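Local coordinates for spore coat polysaccharide biosynthesis protein SpsE (Bacillus subtilis, PDB 1VLI) that takes part in making the spore coat polysaccharide, probably as a sialic acid synthase-like enzyme that condenses a sugar with phosphoenolpyruvate, at residues 60-65 and 118-123; 137-142 and 160-165. All coordinates share one frame; numbering follows the deposited sequence.

Contact 1: 60-65 and 118-123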
loop_
_atom_site.group_PDB
_atom_site.type_symbol
_atom_site.label_atom_id
_atom_site.label_comp_id
_atom_site.label_asym_id
_atom_site.label_seq_id
_atom_site.Cartn_x
_atom_site.Cartn_y
_atom_site.Cartn_z
ATOM N N ALA A 60 10.774 -7.007 8.411
ATOM C CA ALA A 60 10.504 -5.595 8.210
ATOM C C ALA A 60 9.498 -5.195 9.255
ATOM O O ALA A 60 8.717 -6.039 9.730
ATOM C CB ALA A 60 9.913 -5.350 6.792
ATOM N N VAL A 61 9.503 -3.913 9.602
ATOM C CA VAL A 61 8.490 -3.367 10.485
ATOM C C VAL A 61 7.998 -2.125 9.804
ATOM O O VAL A 61 8.794 -1.318 9.301
ATOM C CB VAL A 61 9.039 -3.056 11.906
ATOM C CG1 VAL A 61 10.121 -1.983 11.830
ATOM C CG2 VAL A 61 7.892 -2.636 12.866
ATOM N N LYS A 62 6.677 -1.986 9.743
ATOM C CA LYS A 62 6.075 -0.915 8.983
ATOM C C LYS A 62 5.253 0.046 9.857
ATOM O O LYS A 62 4.355 -0.409 10.597
ATOM C CB LYS A 62 5.220 -1.513 7.877
ATOM C CG LYS A 62 4.284 -0.481 7.287
ATOM C CD LYS A 62 4.368 -0.464 5.819
ATOM C CE LYS A 62 3.296 -1.417 5.235
ATOM N NZ LYS A 62 1.922 -0.933 5.516
ATOM N N PHE A 63 5.562 1.355 9.748
ATOM C CA PHE A 63 4.866 2.447 10.456
ATOM C C PHE A 63 4.189 3.420 9.492
ATOM O O PHE A 63 4.713 3.703 8.407
ATOM C CB PHE A 63 5.851 3.248 11.328
ATOM C CG PHE A 63 6.300 2.504 12.572
ATOM C CD1 PHE A 63 5.556 2.578 13.753
ATOM C CD2 PHE A 63 7.440 1.716 12.553
ATOM C CE1 PHE A 63 5.930 1.877 14.879
ATOM C CE2 PHE A 63 7.833 1.001 13.698
ATOM C CZ PHE A 63 7.069 1.081 14.858
ATOM N N GLN A 64 3.026 3.940 9.882
ATOM C CA GLN A 64 2.405 5.052 9.156
ATOM C C GLN A 64 3.129 6.359 9.446
ATOM O O GLN A 64 3.295 6.745 10.612
ATOM C CB GLN A 64 0.952 5.210 9.555
ATOM C CG GLN A 64 0.080 5.863 8.492
ATOM C CD GLN A 64 -1.368 6.010 8.951
ATOM O OE1 GLN A 64 -1.853 7.120 9.125
ATOM N NE2 GLN A 64 -2.045 4.891 9.158
HETATM N N MSE A 65 3.565 7.039 8.393
HETATM C CA MSE A 65 4.220 8.324 8.567
HETATM C C MSE A 65 3.337 9.511 8.256
HETATM O O MSE A 65 3.495 10.565 8.855
HETATM C CB MSE A 65 5.494 8.397 7.754
HETATM C CG MSE A 65 6.628 7.646 8.419
HETATM SE SE MSE A 65 8.318 7.913 7.469
HETATM C CE MSE A 65 8.402 9.830 7.527
ATOM N N LEU A 118 9.975 0.230 7.086
ATOM C CA LEU A 118 9.212 0.573 5.887
ATOM C C LEU A 118 8.045 1.484 6.206
ATOM O O LEU A 118 7.446 1.403 7.278
ATOM C CB LEU A 118 8.674 -0.686 5.214
ATOM C CG LEU A 118 9.681 -1.669 4.629
ATOM C CD1 LEU A 118 8.890 -2.856 4.197
ATOM C CD2 LEU A 118 10.427 -1.077 3.456
ATOM N N SER A 119 7.711 2.347 5.258
ATOM C CA SER A 119 6.481 3.120 5.355
ATOM C C SER A 119 5.778 3.229 3.987
ATOM O O SER A 119 6.273 2.730 2.970
ATOM C CB SER A 119 6.796 4.504 5.911
ATOM O OG SER A 119 5.658 5.044 6.523
ATOM N N THR A 120 4.670 3.959 3.977
ATOM C CA THR A 120 3.812 4.134 2.805
ATOM C C THR A 120 3.792 5.580 2.350
ATOM O O THR A 120 3.694 6.496 3.182
ATOM C CB THR A 120 2.375 3.733 3.196
ATOM O OG1 THR A 120 2.423 2.426 3.754
ATOM C CG2 THR A 120 1.488 3.579 1.993
ATOM N N VAL A 121 3.857 5.784 1.035
ATOM C CA VAL A 121 3.681 7.120 0.464
ATOM C C VAL A 121 2.384 7.249 -0.330
ATOM O O VAL A 121 1.895 6.270 -0.901
ATOM C CB VAL A 121 4.901 7.575 -0.363
ATOM C CG1 VAL A 121 6.120 7.550 0.511
ATOM C CG2 VAL A 121 5.123 6.709 -1.553
ATOM N N CYS A 122 1.826 8.456 -0.347
ATOM C CA CYS A 122 0.577 8.716 -1.067
ATOM C C CYS A 122 0.575 9.945 -1.989
ATOM O O CYS A 122 -0.468 10.282 -2.537
ATOM C CB CYS A 122 -0.579 8.852 -0.068
ATOM S SG CYS A 122 -0.219 10.043 1.251
ATOM N N ASP A 123 1.704 10.648 -2.094
ATOM C CA ASP A 123 1.865 11.721 -3.058
ATOM C C ASP A 123 3.331 12.067 -3.258
ATOM O O ASP A 123 4.217 11.492 -2.607
ATOM C CB ASP A 123 1.061 12.967 -2.679
ATOM C CG ASP A 123 1.133 13.308 -1.207
ATOM O OD1 ASP A 123 2.256 13.449 -0.649
ATOM O OD2 ASP A 123 0.087 13.500 -0.535
HETATM O O HOH W 1 0.235 0.142 3.017
HETATM O O HOH W 2 2.259 2.720 6.562
HETATM O O HOH W 3 2.278 6.547 5.803
#

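Contact 2: 137-142 and 160-165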
loop_
_atom_site.group_PDB
_atom_site.type_symbol
_atom_site.label_atom_id
_atom_site.label_comp_id
_atom_site.label_asym_id
_atom_site.label_seq_id
_atom_site.Cartn_x
_atom_site.Cartn_y
_atom_site.Cartn_z
ATOM N N ALA A 137 12.432 0.548 0.256
ATOM C CA ALA A 137 11.332 0.217 -0.645
ATOM C C ALA A 137 10.284 1.227 -0.346
ATOM O O ALA A 137 10.293 1.840 0.747
ATOM C CB ALA A 137 10.791 -1.189 -0.395
ATOM N N PHE A 138 9.424 1.431 -1.341
ATOM C CA PHE A 138 8.264 2.282 -1.230
ATOM C C PHE A 138 7.062 1.350 -1.271
ATOM O O PHE A 138 7.011 0.435 -2.075
ATOM C CB PHE A 138 8.210 3.261 -2.393
ATOM C CG PHE A 138 9.280 4.315 -2.357
ATOM C CD1 PHE A 138 9.134 5.461 -1.564
ATOM C CD2 PHE A 138 10.432 4.183 -3.134
ATOM C CE1 PHE A 138 10.132 6.459 -1.536
ATOM C CE2 PHE A 138 11.440 5.182 -3.113
ATOM C CZ PHE A 138 11.297 6.312 -2.303
ATOM N N LYS A 139 6.137 1.577 -0.349
ATOM C CA LYS A 139 4.925 0.837 -0.225
ATOM C C LYS A 139 3.801 1.771 -0.711
ATOM O O LYS A 139 3.796 2.940 -0.412
ATOM C CB LYS A 139 4.742 0.327 1.221
ATOM C CG LYS A 139 3.363 -0.352 1.481
ATOM C CD LYS A 139 3.338 -1.829 1.088
ATOM C CE LYS A 139 1.934 -2.431 1.153
ATOM N NZ LYS A 139 1.053 -2.000 0.006
ATOM N N ILE A 140 2.892 1.255 -1.527
ATOM C CA ILE A 140 1.773 2.038 -2.054
ATOM C C ILE A 140 0.493 1.310 -1.615
ATOM O O ILE A 140 0.417 0.111 -1.742
ATOM C CB ILE A 140 1.842 2.087 -3.592
ATOM C CG1 ILE A 140 3.216 2.586 -4.101
ATOM C CG2 ILE A 140 0.623 2.842 -4.177
ATOM C CD1 ILE A 140 3.466 4.046 -3.938
ATOM N N ALA A 141 -0.468 2.040 -1.061
ATOM C CA ALA A 141 -1.733 1.477 -0.611
ATOM C C ALA A 141 -2.631 1.161 -1.821
ATOM O O ALA A 141 -2.423 1.700 -2.936
ATOM C CB ALA A 141 -2.470 2.507 0.320
ATOM N N SER A 142 -3.670 0.365 -1.560
ATOM C CA SER A 142 -4.609 -0.065 -2.595
ATOM C C SER A 142 -5.267 1.095 -3.330
ATOM O O SER A 142 -5.392 1.050 -4.556
ATOM C CB SER A 142 -5.692 -0.978 -2.005
ATOM O OG SER A 142 -5.125 -2.172 -1.485
ATOM N N PRO A 160 12.918 -0.562 -4.811
ATOM C CA PRO A 160 11.830 -1.510 -4.865
ATOM C C PRO A 160 10.464 -0.868 -4.600
ATOM O O PRO A 160 10.338 0.108 -3.853
ATOM C CB PRO A 160 12.201 -2.503 -3.767
ATOM C CG PRO A 160 13.678 -2.485 -3.795
ATOM C CD PRO A 160 14.022 -1.041 -3.955
HETATM N N MSE A 161 9.437 -1.442 -5.215
HETATM C CA MSE A 161 8.098 -0.934 -5.052
HETATM C C MSE A 161 7.142 -2.032 -4.739
HETATM O O MSE A 161 7.179 -3.090 -5.383
HETATM C CB MSE A 161 7.735 -0.203 -6.283
HETATM C CG MSE A 161 8.385 1.151 -6.205
HETATM SE SE MSE A 161 7.958 2.343 -7.525
HETATM C CE MSE A 161 6.005 2.628 -7.237
ATOM N N ILE A 162 6.357 -1.831 -3.686
ATOM C CA ILE A 162 5.365 -2.828 -3.274
ATOM C C ILE A 162 4.014 -2.192 -3.402
ATOM O O ILE A 162 3.774 -1.162 -2.754
ATOM C CB ILE A 162 5.570 -3.232 -1.817
ATOM C CG1 ILE A 162 7.018 -3.654 -1.571
ATOM C CG2 ILE A 162 4.603 -4.356 -1.427
ATOM C CD1 ILE A 162 7.351 -3.785 -0.100
ATOM N N PHE A 163 3.138 -2.750 -4.240
ATOM C CA PHE A 163 1.807 -2.146 -4.331
ATOM C C PHE A 163 0.675 -3.114 -4.022
ATOM O O PHE A 163 0.776 -4.304 -4.283
ATOM C CB PHE A 163 1.614 -1.301 -5.590
ATOM C CG PHE A 163 1.456 -2.087 -6.861
ATOM C CD1 PHE A 163 0.188 -2.591 -7.255
ATOM C CD2 PHE A 163 2.543 -2.273 -7.711
ATOM C CE1 PHE A 163 0.032 -3.245 -8.446
ATOM C CE2 PHE A 163 2.390 -2.966 -8.919
ATOM C CZ PHE A 163 1.129 -3.436 -9.297
ATOM N N SER A 164 -0.369 -2.598 -3.390
ATOM C CA SER A 164 -1.441 -3.417 -2.923
ATOM C C SER A 164 -2.604 -3.359 -3.908
ATOM O O SER A 164 -2.693 -2.451 -4.729
ATOM C CB SER A 164 -1.835 -2.949 -1.540
ATOM O OG SER A 164 -1.052 -3.633 -0.565
ATOM N N THR A 165 -3.497 -4.324 -3.840
ATOM C CA THR A 165 -4.526 -4.427 -4.872
ATOM C C THR A 165 -5.950 -4.671 -4.371
ATOM O O THR A 165 -6.742 -5.328 -5.075
ATOM C CB THR A 165 -4.152 -5.552 -5.855
ATOM O OG1 THR A 165 -4.132 -6.799 -5.155
ATOM C CG2 THR A 165 -2.711 -5.390 -6.390
HETATM O O HOH W 4 -1.368 0.172 -5.028
#

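Contact 1: 60-65 and 118-123
Two backbone hydrogen bonds join Val61 and Phe63 to Leu118, one on each side of the parallel bridge between Lys62 and Leu118. Leu118 N donates to Val61 O at 2.9 Å with an N-H...O angle of 156°, and Phe63 N to Leu118 O at 3.1 Å. Leu118 O also receives a CA-H...O contact from Lys62 CA at 3.2 Å.

Beyond the bridge a side chain takes over from the backbone. Ser119 OG lies anti to its own backbone N (chi1 -156°), which carries the hydroxyl to Phe63 O; the modelled separation of 2.5 Å is too short to be taken at face value, so the exact geometry of this hydrogen bond is doubtful. The CG of selenomethionine Met65 packs against the same hydroxyl. Apolar contact is sparse: Ala60 CB meets Leu118 CD1 at 3.7 Å.

Strands 60-63 and 116-118 are neighbours in the parallel barrel of the NeuB family, a member of the TIM-barrel clan, and the loop after 116-118 leaves from the C-terminal strand ends, where active sites of such barrels lie. Consistent with that position, the Lys62 side chain comes within about 6 Å of the bound zinc ion.

Bent at three successive torsions, the Lys62 chain brings NZ to a salt bridge with Glu246. Three waters complete the polar contact across the segments. One connects Lys62 NZ to Thr120 OG1, a second spans Phe63 O and Thr120 OG1, and a third accepts from Met65 N and donates to Thr120 O at 3.0 Å, joining the diverging segments.

Contact 2: 137-142 and 160-165
Lys139 reaches across to Ser164 of the neighbouring strand, with NZ 2.7 Å from OG. Its CG stands anti to the backbone N (chi1 173°), and bends at chi2 and chi4 carry the amine forward past Ile140 toward that strand, where it also donates to Ile140 O at 2.8 Å from above the carbonyl plane. Ser164 N approaches that oxygen from the opposite face in a longer bond of 3.3 Å, so two donors grip one carbonyl. On the way, Lys139 CD passes 3.8 Å from Ile162 CG2, the two side chains crossing at about a right angle.

The sheet's other face is apolar. Ile140 CB meets Phe163 CB at 3.9 Å, but chi1 of 74° places the Phe163 ring between its backbone N and carbonyl carbon and leads it away to helix 170-181. Met161, a selenomethionine bent at chi3, brings CE within 4.2 Å of Ile140 CG1.

Further backbone hydrogen bonds, Phe138 N to Pro160 O, Ile162 N to Phe138 O and Ile140 N to Ile162 O, fix the parallel register, with strand axes 4.7 Å apart and 13° from parallel. Helix 148-155 connects the strands and packs on Phe138, Ile140 and Met161, completing a beta-alpha-beta unit of the TIM barrel.

How the contacts relate
Contact 1 closes along the chain before contact 2 opens, and their centres lie 9 Å apart. Both belong to one parallel barrel, with strand order 116-118, 60-63, 30-36, 244-248, 220-225, 188-193, 161-164, 138-140. Strands 116-118 and 138-140 are the two ends of that order, yet the segments 118-123 and 137-142 touch: Val121 N lies 3.2 Å from Lys139 O, a probable hydrogen bond, and Leu118 CD2 packs 3.9 Å from Ala137 CB. This junction brings the ends of the sheet together and closes the barrel. Both contacts lie near the zinc ion, which His226 and His248 bind; the side chain of Ser164 is about 8 Å from the metal.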